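Long-range contacts in pyruvate kinase (Cryptosporidium parvum, PDB 6P0Y), which probably catalyses the final step of glycolysis, transferring the phosphoryl group of phosphoenolpyruvate to ADP to yield pyruvate and ATP, with magnesium and potassium ions as cofactors: residues 46-51 with 359-364; 50-55 with 71-76. All blocks are in the same frame, centred on the assembly; numbering follows the deposited sequence.

Contact 1 (46-51 with 359-364). With ADP (adenosine-5'-diphosphate), chain C.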
loop_
_atom_site.group_PDB
_atom_site.type_symbol
_atom_site.label_atom_id
_atom_site.label_comp_id
_atom_site.label_asym_id
_atom_site.label_seq_id
_atom_site.Cartn_x
_atom_site.Cartn_y
_atom_site.Cartn_z
ATOM N N THR A 46 -25.170 -12.770 -2.388
ATOM C CA THR A 46 -25.930 -12.354 -1.180
ATOM C C THR A 46 -27.085 -13.340 -0.978
ATOM O O THR A 46 -27.851 -13.557 -1.938
ATOM C CB THR A 46 -26.441 -10.912 -1.288
ATOM O OG1 THR A 46 -25.341 -10.042 -1.554
ATOM C CG2 THR A 46 -27.145 -10.456 -0.030
ATOM N N GLN A 47 -27.177 -13.936 0.212
ATOM C CA GLN A 47 -28.256 -14.886 0.590
ATOM C C GLN A 47 -29.522 -14.081 0.899
ATOM O O GLN A 47 -29.391 -12.901 1.274
ATOM C CB GLN A 47 -27.822 -15.738 1.784
ATOM C CG GLN A 47 -26.564 -16.562 1.533
ATOM C CD GLN A 47 -26.812 -17.815 0.728
ATOM O OE1 GLN A 47 -27.819 -17.957 0.037
ATOM N NE2 GLN A 47 -25.881 -18.748 0.816
ATOM N N ILE A 48 -30.698 -14.690 0.725
ATOM C CA ILE A 48 -32.024 -14.041 0.940
ATOM C C ILE A 48 -32.811 -14.854 1.973
ATOM O O ILE A 48 -32.991 -16.068 1.760
ATOM C CB ILE A 48 -32.792 -13.903 -0.390
ATOM C CG1 ILE A 48 -31.979 -13.130 -1.434
ATOM C CG2 ILE A 48 -34.157 -13.273 -0.154
ATOM C CD1 ILE A 48 -32.648 -13.011 -2.787
ATOM N N ILE A 49 -33.247 -14.201 3.054
ATOM C CA ILE A 49 -34.216 -14.749 4.048
ATOM C C ILE A 49 -35.614 -14.276 3.639
ATOM O O ILE A 49 -35.784 -13.065 3.425
ATOM C CB ILE A 49 -33.856 -14.309 5.483
ATOM C CG1 ILE A 49 -32.483 -14.839 5.906
ATOM C CG2 ILE A 49 -34.946 -14.719 6.468
ATOM C CD1 ILE A 49 -31.956 -14.245 7.194
ATOM N N CYS A 50 -36.568 -15.202 3.524
ATOM C CA CYS A 50 -38.008 -14.910 3.303
ATOM C C CYS A 50 -38.792 -15.267 4.569
ATOM O O CYS A 50 -38.730 -16.443 4.996
ATOM C CB CYS A 50 -38.551 -15.686 2.113
ATOM S SG CYS A 50 -37.708 -15.283 0.563
ATOM N N THR A 51 -39.476 -14.280 5.155
ATOM C CA THR A 51 -40.423 -14.470 6.283
ATOM C C THR A 51 -41.676 -15.152 5.729
ATOM O O THR A 51 -42.304 -14.566 4.825
ATOM C CB THR A 51 -40.746 -13.144 6.982
ATOM O OG1 THR A 51 -39.525 -12.573 7.456
ATOM C CG2 THR A 51 -41.709 -13.310 8.137
ATOM N N VAL A 359 -29.782 -10.607 3.089
ATOM C CA VAL A 359 -30.895 -9.615 3.161
ATOM C C VAL A 359 -32.156 -10.367 3.597
ATOM O O VAL A 359 -32.124 -11.611 3.603
ATOM C CB VAL A 359 -31.087 -8.867 1.827
ATOM C CG1 VAL A 359 -29.961 -7.876 1.579
ATOM C CG2 VAL A 359 -31.230 -9.812 0.645
ATOM N N MET A 360 -33.216 -9.649 3.977
ATOM C CA MET A 360 -34.445 -10.268 4.540
ATOM C C MET A 360 -35.697 -9.563 4.011
ATOM O O MET A 360 -35.730 -8.315 4.007
ATOM C CB MET A 360 -34.442 -10.201 6.070
ATOM C CG MET A 360 -35.509 -11.066 6.714
ATOM S SD MET A 360 -35.252 -11.280 8.491
ATOM C CE MET A 360 -36.226 -9.919 9.129
ATOM N N LEU A 361 -36.690 -10.356 3.607
ATOM C CA LEU A 361 -38.065 -9.900 3.284
ATOM C C LEU A 361 -38.985 -10.283 4.448
ATOM O O LEU A 361 -38.917 -11.440 4.907
ATOM C CB LEU A 361 -38.498 -10.548 1.968
ATOM C CG LEU A 361 -37.656 -10.145 0.757
ATOM C CD1 LEU A 361 -37.522 -11.297 -0.217
ATOM C CD2 LEU A 361 -38.238 -8.926 0.061
ATOM N N SER A 362 -39.782 -9.321 4.921
ATOM C CA SER A 362 -40.693 -9.448 6.087
ATOM C C SER A 362 -42.144 -9.413 5.592
ATOM O O SER A 362 -42.630 -10.471 5.154
ATOM C CB SER A 362 -40.392 -8.383 7.103
ATOM O OG SER A 362 -39.123 -8.610 7.700
ATOM N N GLY A 363 -42.788 -8.242 5.617
ATOM C CA GLY A 363 -44.162 -8.041 5.115
ATOM C C GLY A 363 -44.287 -8.365 3.633
ATOM O O GLY A 363 -45.369 -8.836 3.227
ATOM N N GLU A 364 -43.222 -8.140 2.856
ATOM C CA GLU A 364 -43.220 -8.299 1.376
ATOM C C GLU A 364 -43.570 -9.746 1.009
ATOM O O GLU A 364 -44.197 -9.937 -0.046
ATOM C CB GLU A 364 -41.868 -7.919 0.768
ATOM C CG GLU A 364 -41.366 -6.538 1.158
ATOM C CD GLU A 364 -40.293 -6.535 2.235
ATOM O OE1 GLU A 364 -40.357 -7.395 3.137
ATOM O OE2 GLU A 364 -39.387 -5.679 2.161
HETATM P PB ADP C . -43.272 -8.037 12.839
HETATM O O1B ADP C . -44.243 -8.405 13.946
HETATM O O2B ADP C . -44.010 -7.101 11.860
HETATM O O3B ADP C . -41.983 -7.452 13.318
HETATM P PA ADP C . -42.374 -9.667 10.629
HETATM O O1A ADP C . -42.427 -11.165 10.420
HETATM O O2A ADP C . -41.055 -9.008 10.493
HETATM O O3A ADP C . -42.990 -9.402 12.069
HETATM O "O5'" ADP C . -43.487 -8.946 9.718
HETATM C "C5'" ADP C . -44.296 -9.514 8.666
HETATM C "C4'" ADP C . -45.767 -9.407 8.996
HETATM O "O4'" ADP C . -46.474 -10.505 8.378
HETATM C "C3'" ADP C . -46.138 -9.447 10.479
HETATM O "O3'" ADP C . -46.249 -8.133 11.013
HETATM C "C2'" ADP C . -47.505 -10.134 10.471
HETATM O "O2'" ADP C . -48.551 -9.200 10.228
HETATM C "C1'" ADP C . -47.346 -11.119 9.308
HETATM N N9 ADP C . -46.788 -12.418 9.680
HETATM C C8 ADP C . -45.464 -12.763 9.766
HETATM N N7 ADP C . -45.256 -14.005 10.134
HETATM C C5 ADP C . -46.534 -14.515 10.305
HETATM C C6 ADP C . -47.008 -15.784 10.701
HETATM N N6 ADP C . -46.215 -16.826 10.970
HETATM N N1 ADP C . -48.345 -15.954 10.795
HETATM C C2 ADP C . -49.148 -14.924 10.503
HETATM N N3 ADP C . -48.818 -13.689 10.109
HETATM C C4 ADP C . -47.489 -13.548 10.029
#
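Ile-48, Ile-49 and Cys-50 pair in parallel with Val-359, Met-360 and Leu-361 in a wholly buried strand-to-strand contact, the seam at which the first and last strands of the pyruvate kinase barrel meet. The short strand segments run 4.6 Å apart at closest approach, with 23° between their directions. Four backbone hydrogen bonds pass back and forth across the seam: Val-359 N to Gln-47 O, Ile-49 N to Val-359 O, Leu-361 N to Ile-49 O and Thr-51 N to Leu-361 O. The last carbonyl is gripped twice, because the hydroxyl of Thr-51 also donates to it, OG1 lying 2.9 Å from Leu-361 O. A chi1 of -58° places OG1 beside the backbone N of Thr-51, close enough for both to reach Leu-361 O; the hydroxyl also accepts from Arg-74 NH1.

On the outer face, Ile-48 CG1 lies alongside Val-359 CG2 at 4.0 Å, the two side chains pointing the same way. Leu-361 CD1 is shared by its two neighbours, 3.9 Å from Ile-48 CG2 and 4.1 Å from Cys-50 SG. Helix 371-387 covers this face, with Val-375 against Cys-50 and Leu-361 and Met-378 against Val-359. Ile-49 and Met-360 turn instead to the barrel interior, where the CG2 branch of Ile-49 meets Met-360 CG at 3.7 Å, and both side chains also touch Arg-74. Beyond the strand, Ser-362 occupies the N-cap position of a short helix, and its backbone N donates to Glu-364 OE1 at 2.7 Å. ADP lies next to this turn, its C5' 3.6 Å from Gly-363 N. Closure of strand eight onto strand one, with the ligand at the C-terminal ends of the strands, is the hallmark of the TIM barrel.

Contact 2 (50-55 with 71-76). With K (potassium ion), chain E; ADP (adenosine-5'-diphosphate), chain C.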
loop_
_atom_site.group_PDB
_atom_site.type_symbol
_atom_site.label_atom_id
_atom_site.label_comp_id
_atom_site.label_asym_id
_atom_site.label_seq_id
_atom_site.Cartn_x
_atom_site.Cartn_y
_atom_site.Cartn_z
ATOM N N CYS A 50 -36.568 -15.202 3.524
ATOM C CA CYS A 50 -38.008 -14.910 3.303
ATOM C C CYS A 50 -38.792 -15.267 4.569
ATOM O O CYS A 50 -38.730 -16.443 4.996
ATOM C CB CYS A 50 -38.551 -15.686 2.113
ATOM S SG CYS A 50 -37.708 -15.283 0.563
ATOM N N THR A 51 -39.476 -14.280 5.155
ATOM C CA THR A 51 -40.423 -14.470 6.283
ATOM C C THR A 51 -41.676 -15.152 5.729
ATOM O O THR A 51 -42.304 -14.566 4.825
ATOM C CB THR A 51 -40.746 -13.144 6.982
ATOM O OG1 THR A 51 -39.525 -12.573 7.456
ATOM C CG2 THR A 51 -41.709 -13.310 8.137
ATOM N N ILE A 52 -41.992 -16.348 6.229
ATOM C CA ILE A 52 -43.143 -17.178 5.763
ATOM C C ILE A 52 -44.377 -16.785 6.577
ATOM O O ILE A 52 -44.274 -16.717 7.817
ATOM C CB ILE A 52 -42.827 -18.685 5.869
ATOM C CG1 ILE A 52 -41.481 -19.032 5.225
ATOM C CG2 ILE A 52 -43.955 -19.520 5.284
ATOM C CD1 ILE A 52 -41.299 -18.474 3.829
ATOM N N GLY A 53 -45.491 -16.524 5.890
ATOM C CA GLY A 53 -46.784 -16.154 6.494
ATOM C C GLY A 53 -47.951 -16.480 5.565
ATOM O O GLY A 53 -47.776 -17.179 4.567
ATOM N N PRO A 54 -49.174 -15.986 5.872
ATOM C CA PRO A 54 -50.360 -16.251 5.052
ATOM C C PRO A 54 -50.191 -16.093 3.528
ATOM O O PRO A 54 -50.737 -16.909 2.806
ATOM C CB PRO A 54 -51.354 -15.207 5.583
ATOM C CG PRO A 54 -50.993 -15.081 7.048
ATOM C CD PRO A 54 -49.483 -15.181 7.066
ATOM N N SER A 55 -49.447 -15.077 3.078
ATOM C CA SER A 55 -49.280 -14.710 1.644
ATOM C C SER A 55 -48.466 -15.762 0.873
ATOM O O SER A 55 -48.552 -15.757 -0.373
ATOM C CB SER A 55 -48.651 -13.345 1.501
ATOM O OG SER A 55 -49.608 -12.322 1.719
ATOM N N SER A 71 -32.993 -18.374 0.182
ATOM C CA SER A 71 -31.903 -19.131 0.852
ATOM C C SER A 71 -32.428 -19.761 2.147
ATOM O O SER A 71 -32.071 -20.926 2.427
ATOM C CB SER A 71 -30.716 -18.249 1.143
ATOM O OG SER A 71 -30.360 -17.477 0.008
ATOM N N VAL A 72 -33.224 -19.009 2.913
ATOM C CA VAL A 72 -33.669 -19.387 4.288
ATOM C C VAL A 72 -35.139 -18.996 4.476
ATOM O O VAL A 72 -35.522 -17.899 4.017
ATOM C CB VAL A 72 -32.769 -18.726 5.349
ATOM C CG1 VAL A 72 -33.368 -18.798 6.747
ATOM C CG2 VAL A 72 -31.368 -19.316 5.336
ATOM N N ALA A 73 -35.914 -19.868 5.127
ATOM C CA ALA A 73 -37.321 -19.634 5.527
ATOM C C ALA A 73 -37.355 -19.219 7.001
ATOM O O ALA A 73 -36.811 -19.965 7.838
ATOM C CB ALA A 73 -38.141 -20.875 5.279
ATOM N N ARG A 74 -37.959 -18.064 7.297
ATOM C CA ARG A 74 -38.029 -17.477 8.663
ATOM C C ARG A 74 -39.434 -17.688 9.233
ATOM O O ARG A 74 -40.415 -17.262 8.582
ATOM C CB ARG A 74 -37.666 -15.988 8.636
ATOM C CG ARG A 74 -37.788 -15.283 9.979
ATOM C CD ARG A 74 -37.111 -13.925 9.950
ATOM N NE ARG A 74 -37.423 -13.098 11.108
ATOM C CZ ARG A 74 -38.477 -12.291 11.214
ATOM N NH1 ARG A 74 -39.362 -12.190 10.234
ATOM N NH2 ARG A 74 -38.650 -11.585 12.319
ATOM N N LEU A 75 -39.506 -18.337 10.398
ATOM C CA LEU A 75 -40.732 -18.478 11.225
ATOM C C LEU A 75 -40.625 -17.495 12.392
ATOM O O LEU A 75 -39.834 -17.744 13.323
ATOM C CB LEU A 75 -40.857 -19.929 11.700
ATOM C CG LEU A 75 -40.754 -20.976 10.590
ATOM C CD1 LEU A 75 -40.732 -22.385 11.163
ATOM C CD2 LEU A 75 -41.892 -20.814 9.592
ATOM N N ASN A 76 -41.355 -16.386 12.301
ATOM C CA ASN A 76 -41.447 -15.354 13.362
ATOM C C ASN A 76 -42.453 -15.851 14.404
ATOM O O ASN A 76 -43.665 -15.763 14.134
ATOM C CB ASN A 76 -41.809 -13.993 12.762
ATOM C CG ASN A 76 -41.761 -12.871 13.772
ATOM O OD1 ASN A 76 -41.474 -13.099 14.944
ATOM N ND2 ASN A 76 -42.031 -11.656 13.325
HETATM K K K E . -39.670 -12.081 16.842
HETATM P PB ADP C . -43.272 -8.037 12.839
HETATM O O1B ADP C . -44.243 -8.405 13.946
HETATM O O2B ADP C . -44.010 -7.101 11.860
HETATM O O3B ADP C . -41.983 -7.452 13.318
HETATM P PA ADP C . -42.374 -9.667 10.629
HETATM O O1A ADP C . -42.427 -11.165 10.420
HETATM O O2A ADP C . -41.055 -9.008 10.493
HETATM O O3A ADP C . -42.990 -9.402 12.069
HETATM O "O5'" ADP C . -43.487 -8.946 9.718
HETATM C "C5'" ADP C . -44.296 -9.514 8.666
HETATM C "C4'" ADP C . -45.767 -9.407 8.996
HETATM O "O4'" ADP C . -46.474 -10.505 8.378
HETATM C "C3'" ADP C . -46.138 -9.447 10.479
HETATM O "O3'" ADP C . -46.249 -8.133 11.013
HETATM C "C2'" ADP C . -47.505 -10.134 10.471
HETATM O "O2'" ADP C . -48.551 -9.200 10.228
HETATM C "C1'" ADP C . -47.346 -11.119 9.308
HETATM N N9 ADP C . -46.788 -12.418 9.680
HETATM C C8 ADP C . -45.464 -12.763 9.766
HETATM N N7 ADP C . -45.256 -14.005 10.134
HETATM C C5 ADP C . -46.534 -14.515 10.305
HETATM C C6 ADP C . -47.008 -15.784 10.701
HETATM N N6 ADP C . -46.215 -16.826 10.970
HETATM N N1 ADP C . -48.345 -15.954 10.795
HETATM C C2 ADP C . -49.148 -14.924 10.503
HETATM N N3 ADP C . -48.818 -13.689 10.109
HETATM C C4 ADP C . -47.489 -13.548 10.029
HETATM O O HOH W 1 -43.456 -15.996 10.186
#
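Arg-74 NH1 reaches Thr-51 OG1 at 2.8 Å and also donates to the alpha-phosphate of ADP, with O1A 3.2 Å away. An extended chain, its CG anti to the backbone N (chi1 177°), carries the guanidinium alongside Thr-51 to the phosphate, while NE forms a salt bridge with Asp-109. The CB of Asn-76 sits over one face of the guanidinium, toward its rim. Asn-76 splits its amide between two ligands: ND2 donates an almost straight bond to ADP O1A at 3.0 Å, and OD1 binds the potassium ion at 2.8 Å, a site completed by Ser-78, Asp-109 and Thr-110. A water links Ile-52 O (2.6 Å), Asn-76 N and the adenine N6 of ADP.

Behind these groups the strands pair in parallel through Cys-50 N to Val-72 O, Arg-74 N to Cys-50 O and Ile-52 N to Arg-74 O. On the outer side, Ile-52 CG1 packs on Ala-73 CB at 3.8 Å, and helix 82-97 covers both through Thr-88 and Ile-92. Pro-54 CD, farther along, comes within 3.5 Å of adenine N3.

Arginine and asparagine thus converge on one phosphate oxygen, where their N-H groups would offset its negative charge, and the Asn-76 amide bridges the nucleotide and the potassium ion, consistent with the two sites being linked.

Overall arrangement
Entering the barrel from the N terminus, the chain lays down strand 47-51, the strand common to both contacts. Contact 2 closes the short loop: helix 59-68 carries the chain back to strand 72-76, completing the first beta-alpha-beta unit. Contact 1 closes a far longer one, returning after some 300 residues to the other side of strand 47-51. The loop of contact 2 therefore nests inside that of contact 1, which also encloses barrel strands three to seven and the separate mixed sheet formed by residues 115-202. Cys-50 and Thr-51 belong to both contacts, and the ADP site spans the strand ends that they unite.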